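Local coordinates for Nrps/pks (Streptomyces albus, PDB 4OPF), which forms a ketosynthase domain of the oxazolomycin assembly line, an AT-less hybrid NRPS/PKS, where it probably catalyses the condensation that extends the growing acyl chain, at residues Gly16-Gly20 and Gly55-Leu59; Cys93-Tyr97 and Ala241-His246; Leu389-Val393 and His404-Gly409. All blocks are in the same frame, centred on the assembly; numbering follows the deposited sequence.

Contact 1: residues Gly16-Gly20 and Gly55-Leu59; sequences GRFPG and GLLDL
At the C-terminal end of strand 9-17, an inner strand of the domain's large mixed sheet, the segment R17-P19, where the strand passes into a loop, is covered by the extended loop G55-L59, and L57 makes the largest contribution. Its CD2 methyl reaches the backbone of F18, lying 3.5 Å from F18 C, and also comes within 4.0 Å of P19 CD in the proline ring. This placement follows from L57 CG standing anti to its own carbonyl carbon (chi1 -57°), which, with CD1 as the extended branch, leaves the CD2 branch against F18 and P19. The neighbouring ring carbon, P19 CG, rests 3.5 Å from G55 O.

At the far end of the loop L59 adds an apolar touch to a charged group: L59 CD2 approaches R17 NH2 obliquely at 3.5 Å, the two side chains crossing at about a right angle. The charge itself is met outside the loop, because R17 NH1 forms salt bridges with E86 and E87. Across the two segments the polar link is indirect. A single water accepts from G20 N at 3.0 Å and donates to L56 O at 2.8 Å, joining the backbones beside the hydrophobic patch.

E225 also holds the loop, its carboxylate accepting from L57 N. R17 pairs through its backbone with V227 of strand 226-234 and packs on L83 and F90 of helix 79-95, where L83 also meets L57. F18 turns away from the loop to the ring of Y27 in helix 24-33, and shares I331 of helix 328-331 with P19.

Contact 2: residues Cys93-Tyr97 and Ala241-His246; sequences CDAGY and AGDRVH
Ionic and charge-assisted bonds from R244 and H246 converge on D94, in the last turn of helix 79-95. R244 NH1 grips both the backbone and the side chain of this residue. Its stronger bond runs to D94 O, 2.8 Å away and within the guanidinium plane, with an N-H...O angle of 158°; the salt bridge from R244 NH1 to D94 OD1, at 2.9 Å, is a weak, bent hydrogen bond. The side chains of D94 and H246 meet from opposite directions, H246 NE2 donating to the syn lone pair of D94 OD2 over 2.8 Å. Carboxylate and imidazole are nearly coplanar, 21° apart. With CG anti to the backbone N (chi1 177°), D94 reaches both partners, and its OD2 also accepts from M14 N. Replacing D94 by an alanine would probably leave H246 NE2 and M14 N without their acceptor and cost R244 the countercharge of this carboxylate, leaving it the bond to the backbone carbonyl.

Within 241-246 the two donors also touch: H246 CE1 sits 3.5 Å above the centre of the R244 guanidinium.

A phenol-carboxylate bond and a water-mediated one complete the interface. Y97 OH donates to D243 OD1 at a very short 2.5 Å, this oxygen standing at the edge of the phenol ring, while D243 OD2 is engaged in a salt bridge with K233. Between these two clusters a water donates to A95 O at 2.6 Å and accepts from R244 N.

G96 and G242 each end a helix in a Schellman motif. The contact thus docks a helix C terminus against the connection from helix 235-241 to strand 247-256, an alpha-to-beta link of the layered thiolase fold.

Contact 3: residues Leu389-Val393 and His404-Gly409; sequences LLAAV and HAVLAG
L389-V393 and H404-G409 run side by side as antiparallel strands, held by five backbone hydrogen bonds. A391 and L407 form a hydrogen-bonded pair, with A391 N to L407 O at 2.9 Å and L407 N to A391 O at 2.8 Å, the latter straight at the hydrogen (180°). V393 and A405 repeat the pattern, V393 N to A405 O and A405 N to V393 O both spanning 2.9 Å. Beyond the regular ladder, G409 N donates to L389 O. Between these rungs the non-hydrogen-bonded pairs L390-A408 and A392-V406 bring alpha carbons close to opposing carbonyls; A392 CA lies 3.0 Å from A405 O in a CH...O contact.

Side chains alternate between the two faces. On one, V393 CG2 meets L407 CD1 at 4.1 Å, with the small A391 and A405 beside them. On the other, L390 CD2 packs against A408 CB at 3.7 Å and reaches towards V406 CG1. The H404 imidazole leans obliquely over the A392 methyl, its NE2 3.5 Å from A392 CB. H404 holds this position with CG anti to the backbone N (chi1 -172°), while ND1 bonds to S394 OG and NE2 to Y314 OH, so both ring nitrogens have partners and the ring's rotation is fixed.

Further out, T346 and L350 of helix 338-352 cover the V393-L407 face, and helix 268-282 packs on H404 and V406. Strands 247-256 and 291-293 extend the sheet beyond the two edges of the pair. This is a beta hairpin in the interior of the mixed sheet, its second strand carrying the histidine that closes the GGTNAH sequence familiar from ketosynthases.

How the contacts relate
Following the chain from the N terminus, contact 1 closes first, bringing the loop at 55-59 back to the end of strand 9-17. Contact 2 opens later, on helix 79-95, and closes a much longer excursion, with 143 residues between its segments. Contact 3 comes last and is the most local, spanning a hairpin turn. The three are in series, neither nesting nor crossing. Contacts 1 and 3 both involve the large sheet, on opposite sides of the chain's centre, their centres 25 Å apart. Helix 79-95 packs on contact 1 and ends in contact 2, while helix 338-352 covers both H246 in contact 2 and the hairpin of contact 3.

Contact 1: residues Gly16-Gly20 and Gly55-Leu59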
loop_
_atom_site.group_PDB
_atom_site.type_symbol
_atom_site.label_atom_id
_atom_site.label_comp_id
_atom_site.label_asym_id
_atom_site.label_seq_id
_atom_site.Cartn_x
_atom_site.Cartn_y
_atom_site.Cartn_z
ATOM N N GLY A 16 -16.144 -14.836 5.882
ATOM C CA GLY A 16 -14.907 -15.328 6.488
ATOM C C GLY A 16 -14.972 -16.749 7.016
ATOM O O GLY A 16 -16.036 -17.342 7.034
ATOM N N ARG A 17 -13.821 -17.268 7.426
ATOM C CA ARG A 17 -13.681 -18.638 7.845
ATOM C C ARG A 17 -12.554 -18.678 8.841
ATOM O O ARG A 17 -11.502 -18.167 8.556
ATOM C CB ARG A 17 -13.318 -19.470 6.607
ATOM C CG ARG A 17 -13.541 -20.910 6.769
ATOM C CD ARG A 17 -13.289 -21.752 5.514
ATOM N NE ARG A 17 -13.815 -21.122 4.297
ATOM C CZ ARG A 17 -13.815 -21.716 3.078
ATOM N NH1 ARG A 17 -14.298 -21.081 2.020
ATOM N NH2 ARG A 17 -13.338 -22.969 2.927
ATOM N N PHE A 18 -12.769 -19.273 10.015
ATOM C CA PHE A 18 -11.770 -19.300 11.089
ATOM C C PHE A 18 -11.828 -20.643 11.785
ATOM O O PHE A 18 -12.763 -21.397 11.581
ATOM C CB PHE A 18 -12.074 -18.161 12.079
ATOM C CG PHE A 18 -11.986 -16.801 11.462
ATOM C CD1 PHE A 18 -10.766 -16.252 11.175
ATOM C CD2 PHE A 18 -13.119 -16.115 11.111
ATOM C CE1 PHE A 18 -10.666 -15.013 10.551
ATOM C CE2 PHE A 18 -13.037 -14.882 10.496
ATOM C CZ PHE A 18 -11.797 -14.323 10.202
ATOM N N PRO A 19 -10.804 -20.985 12.572
ATOM C CA PRO A 19 -10.851 -22.270 13.271
ATOM C C PRO A 19 -12.139 -22.410 14.064
ATOM O O PRO A 19 -12.569 -21.470 14.693
ATOM C CB PRO A 19 -9.612 -22.223 14.172
ATOM C CG PRO A 19 -8.680 -21.296 13.450
ATOM C CD PRO A 19 -9.559 -20.253 12.840
ATOM N N GLY A 20 -12.784 -23.542 13.952
ATOM C CA GLY A 20 -14.052 -23.813 14.604
ATOM C C GLY A 20 -15.208 -23.060 13.983
ATOM O O GLY A 20 -16.312 -23.122 14.504
ATOM N N GLY A 55 -5.039 -25.171 15.377
ATOM C CA GLY A 55 -5.735 -23.910 14.881
ATOM C C GLY A 55 -5.957 -23.833 13.340
ATOM O O GLY A 55 -5.620 -22.829 12.682
ATOM N N LEU A 56 -6.495 -24.906 12.764
ATOM C CA LEU A 56 -6.572 -25.071 11.332
ATOM C C LEU A 56 -7.993 -24.939 10.853
ATOM O O LEU A 56 -8.935 -25.174 11.626
ATOM C CB LEU A 56 -6.044 -26.420 10.921
ATOM C CG LEU A 56 -4.610 -26.693 11.341
ATOM C CD1 LEU A 56 -4.147 -28.008 10.721
ATOM C CD2 LEU A 56 -3.671 -25.579 10.958
ATOM N N LEU A 57 -8.121 -24.488 9.590
ATOM C CA LEU A 57 -9.385 -24.465 8.901
ATOM C C LEU A 57 -9.531 -25.918 8.475
ATOM O O LEU A 57 -8.536 -26.598 8.275
ATOM C CB LEU A 57 -9.346 -23.541 7.672
ATOM C CG LEU A 57 -8.956 -22.108 7.974
ATOM C CD1 LEU A 57 -9.008 -21.240 6.736
ATOM C CD2 LEU A 57 -9.876 -21.590 9.046
ATOM N N ASP A 58 -10.750 -26.404 8.348
ATOM C CA ASP A 58 -10.920 -27.775 7.866
ATOM C C ASP A 58 -11.324 -27.644 6.416
ATOM O O ASP A 58 -12.495 -27.717 6.076
ATOM C CB ASP A 58 -11.930 -28.569 8.725
ATOM C CG ASP A 58 -11.338 -29.011 10.094
ATOM O OD1 ASP A 58 -10.163 -29.461 10.143
ATOM O OD2 ASP A 58 -12.047 -28.904 11.129
ATOM N N LEU A 59 -10.339 -27.365 5.579
ATOM C CA LEU A 59 -10.584 -27.173 4.157
ATOM C C LEU A 59 -10.895 -28.511 3.521
ATOM O O LEU A 59 -10.196 -29.474 3.762
ATOM C CB LEU A 59 -9.352 -26.601 3.464
ATOM C CG LEU A 59 -9.007 -25.180 3.825
ATOM C CD1 LEU A 59 -7.962 -24.689 2.860
ATOM C CD2 LEU A 59 -10.271 -24.335 3.789
HETATM O O HOH W 1 -11.671 -25.524 12.000
#

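Contact 2: residues Cys93-Tyr97 and Ala241-His246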
loop_
_atom_site.group_PDB
_atom_site.type_symbol
_atom_site.label_atom_id
_atom_site.label_comp_id
_atom_site.label_asym_id
_atom_site.label_seq_id
_atom_site.Cartn_x
_atom_site.Cartn_y
_atom_site.Cartn_z
ATOM N N CYS A 93 -21.844 -12.291 -2.433
ATOM C CA CYS A 93 -23.133 -12.912 -2.066
ATOM C C CYS A 93 -23.758 -12.233 -0.840
ATOM O O CYS A 93 -24.933 -11.862 -0.858
ATOM C CB CYS A 93 -22.946 -14.388 -1.747
ATOM S SG CYS A 93 -22.552 -15.260 -3.302
ATOM N N ASP A 94 -22.976 -12.072 0.204
ATOM C CA ASP A 94 -23.510 -11.477 1.446
ATOM C C ASP A 94 -24.009 -10.042 1.206
ATOM O O ASP A 94 -25.002 -9.632 1.790
ATOM C CB ASP A 94 -22.433 -11.446 2.522
ATOM C CG ASP A 94 -22.905 -10.763 3.819
ATOM O OD1 ASP A 94 -23.772 -11.347 4.488
ATOM O OD2 ASP A 94 -22.405 -9.658 4.146
ATOM N N ALA A 95 -23.303 -9.280 0.356
ATOM C CA ALA A 95 -23.663 -7.902 0.013
ATOM C C ALA A 95 -24.871 -7.822 -0.907
ATOM O O ALA A 95 -25.436 -6.747 -1.102
ATOM C CB ALA A 95 -22.497 -7.190 -0.681
ATOM N N GLY A 96 -25.229 -8.948 -1.500
ATOM C CA GLY A 96 -26.336 -9.025 -2.409
ATOM C C GLY A 96 -25.979 -8.698 -3.845
ATOM O O GLY A 96 -26.881 -8.411 -4.624
ATOM N N TYR A 97 -24.708 -8.798 -4.233
ATOM C CA TYR A 97 -24.289 -8.503 -5.624
ATOM C C TYR A 97 -23.839 -9.803 -6.281
ATOM O O TYR A 97 -23.052 -10.550 -5.698
ATOM C CB TYR A 97 -23.122 -7.488 -5.702
ATOM C CG TYR A 97 -23.521 -6.096 -5.388
ATOM C CD1 TYR A 97 -23.481 -5.623 -4.087
ATOM C CD2 TYR A 97 -23.988 -5.250 -6.384
ATOM C CE1 TYR A 97 -23.899 -4.328 -3.776
ATOM C CE2 TYR A 97 -24.392 -3.945 -6.107
ATOM C CZ TYR A 97 -24.366 -3.490 -4.802
ATOM O OH TYR A 97 -24.789 -2.223 -4.518
ATOM N N ALA A 241 -27.892 3.467 -2.656
ATOM C CA ALA A 241 -28.163 2.284 -3.464
ATOM C C ALA A 241 -29.004 1.255 -2.753
ATOM O O ALA A 241 -29.296 0.223 -3.315
ATOM C CB ALA A 241 -26.866 1.647 -3.945
ATOM N N GLY A 242 -29.378 1.499 -1.508
ATOM C CA GLY A 242 -30.081 0.503 -0.740
ATOM C C GLY A 242 -29.227 -0.686 -0.314
ATOM O O GLY A 242 -29.773 -1.768 -0.063
ATOM N N ASP A 243 -27.912 -0.493 -0.175
ATOM C CA ASP A 243 -27.061 -1.594 0.263
ATOM C C ASP A 243 -27.316 -1.961 1.705
ATOM O O ASP A 243 -27.704 -1.131 2.510
ATOM C CB ASP A 243 -25.573 -1.267 0.077
ATOM C CG ASP A 243 -25.179 -1.139 -1.392
ATOM O OD1 ASP A 243 -25.724 -1.877 -2.262
ATOM O OD2 ASP A 243 -24.330 -0.273 -1.693
ATOM N N ARG A 244 -26.998 -3.194 2.053
ATOM C CA ARG A 244 -26.871 -3.582 3.454
ATOM C C ARG A 244 -25.712 -2.776 4.085
ATOM O O ARG A 244 -24.711 -2.452 3.405
ATOM C CB ARG A 244 -26.557 -5.077 3.523
ATOM C CG ARG A 244 -27.502 -5.980 2.711
ATOM C CD ARG A 244 -27.175 -7.445 2.903
ATOM N NE ARG A 244 -27.607 -7.914 4.206
ATOM C CZ ARG A 244 -27.134 -8.973 4.836
ATOM N NH1 ARG A 244 -26.155 -9.684 4.313
ATOM N NH2 ARG A 244 -27.621 -9.297 6.032
ATOM N N VAL A 245 -25.863 -2.335 5.323
ATOM C CA VAL A 245 -24.794 -1.685 6.016
ATOM C C VAL A 245 -24.660 -2.398 7.326
ATOM O O VAL A 245 -25.455 -2.176 8.220
ATOM C CB VAL A 245 -25.096 -0.204 6.296
ATOM C CG1 VAL A 245 -23.949 0.398 7.099
ATOM C CG2 VAL A 245 -25.302 0.579 5.005
ATOM N N HIS A 246 -23.629 -3.207 7.461
ATOM C CA HIS A 246 -23.341 -3.950 8.674
ATOM C C HIS A 246 -22.707 -3.114 9.774
ATOM O O HIS A 246 -22.908 -3.373 10.944
ATOM C CB HIS A 246 -22.347 -5.059 8.361
ATOM C CG HIS A 246 -22.863 -6.105 7.426
ATOM N ND1 HIS A 246 -24.082 -6.704 7.585
ATOM C CD2 HIS A 246 -22.318 -6.657 6.324
ATOM C CE1 HIS A 246 -24.262 -7.595 6.625
ATOM N NE2 HIS A 246 -23.185 -7.611 5.871
HETATM O O HOH W 2 -25.042 -4.658 0.373
#

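Contact 3: residues Leu389-Val393 and His404-Gly409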
loop_
_atom_site.group_PDB
_atom_site.type_symbol
_atom_site.label_atom_id
_atom_site.label_comp_id
_atom_site.label_asym_id
_atom_site.label_seq_id
_atom_site.Cartn_x
_atom_site.Cartn_y
_atom_site.Cartn_z
ATOM N N LEU A 389 -22.869 2.883 20.286
ATOM C CA LEU A 389 -22.461 1.730 19.494
ATOM C C LEU A 389 -21.189 2.071 18.693
ATOM O O LEU A 389 -21.251 2.260 17.484
ATOM C CB LEU A 389 -23.573 1.294 18.553
ATOM C CG LEU A 389 -24.612 0.367 19.139
ATOM C CD1 LEU A 389 -25.787 0.254 18.167
ATOM C CD2 LEU A 389 -24.004 -1.009 19.403
ATOM N N LEU A 390 -20.078 2.155 19.404
ATOM C CA LEU A 390 -18.783 2.405 18.852
ATOM C C LEU A 390 -17.778 1.451 19.499
ATOM O O LEU A 390 -17.838 1.192 20.702
ATOM C CB LEU A 390 -18.332 3.830 19.120
ATOM C CG LEU A 390 -18.986 4.895 18.252
ATOM C CD1 LEU A 390 -19.058 6.208 18.994
ATOM C CD2 LEU A 390 -18.199 5.159 16.980
ATOM N N ALA A 391 -16.904 0.917 18.657
ATOM C CA ALA A 391 -15.858 -0.009 19.025
ATOM C C ALA A 391 -14.574 0.244 18.231
ATOM O O ALA A 391 -14.579 0.908 17.187
ATOM C CB ALA A 391 -16.353 -1.440 18.825
ATOM N N ALA A 392 -13.463 -0.234 18.753
ATOM C CA ALA A 392 -12.176 -0.064 18.110
ATOM C C ALA A 392 -11.415 -1.385 18.091
ATOM O O ALA A 392 -11.736 -2.331 18.850
ATOM C CB ALA A 392 -11.353 0.989 18.784
ATOM N N VAL A 393 -10.433 -1.452 17.189
ATOM C CA VAL A 393 -9.628 -2.628 16.940
ATOM C C VAL A 393 -8.202 -2.196 16.761
ATOM O O VAL A 393 -7.919 -1.290 16.026
ATOM C CB VAL A 393 -10.048 -3.351 15.674
ATOM C CG1 VAL A 393 -9.278 -4.676 15.554
ATOM C CG2 VAL A 393 -11.506 -3.718 15.709
ATOM N N HIS A 404 -4.921 1.100 14.093
ATOM C CA HIS A 404 -6.071 1.172 14.970
ATOM C C HIS A 404 -7.251 1.702 14.193
ATOM O O HIS A 404 -7.146 2.671 13.456
ATOM C CB HIS A 404 -5.734 2.108 16.145
ATOM C CG HIS A 404 -6.748 2.145 17.255
ATOM N ND1 HIS A 404 -6.834 1.172 18.232
ATOM C CD2 HIS A 404 -7.654 3.095 17.601
ATOM C CE1 HIS A 404 -7.794 1.493 19.082
ATOM N NE2 HIS A 404 -8.280 2.671 18.747
ATOM N N ALA A 405 -8.393 1.045 14.332
ATOM C CA ALA A 405 -9.584 1.406 13.593
ATOM C C ALA A 405 -10.735 1.614 14.564
ATOM O O ALA A 405 -10.858 0.870 15.554
ATOM C CB ALA A 405 -9.929 0.310 12.603
ATOM N N VAL A 406 -11.590 2.577 14.240
ATOM C CA VAL A 406 -12.799 2.906 14.992
ATOM C C VAL A 406 -14.019 2.657 14.110
ATOM O O VAL A 406 -14.098 3.171 13.010
ATOM C CB VAL A 406 -12.774 4.381 15.449
ATOM C CG1 VAL A 406 -14.030 4.747 16.206
ATOM C CG2 VAL A 406 -11.578 4.620 16.350
ATOM N N LEU A 407 -14.960 1.851 14.615
ATOM C CA LEU A 407 -16.160 1.427 13.923
ATOM C C LEU A 407 -17.452 1.733 14.720
ATOM O O LEU A 407 -17.419 1.775 15.969
ATOM C CB LEU A 407 -16.040 -0.050 13.703
ATOM C CG LEU A 407 -14.874 -0.474 12.822
ATOM C CD1 LEU A 407 -14.225 -1.694 13.387
ATOM C CD2 LEU A 407 -15.454 -0.800 11.457
ATOM N N ALA A 408 -18.556 1.988 13.994
ATOM C CA ALA A 408 -19.831 2.379 14.549
ATOM C C ALA A 408 -20.893 1.434 14.028
ATOM O O ALA A 408 -20.819 0.957 12.865
ATOM C CB ALA A 408 -20.195 3.811 14.177
ATOM N N GLY A 409 -21.892 1.182 14.864
ATOM C CA GLY A 409 -23.066 0.447 14.460
ATOM C C GLY A 409 -23.920 1.318 13.559
ATOM O O GLY A 409 -23.772 2.532 13.562
#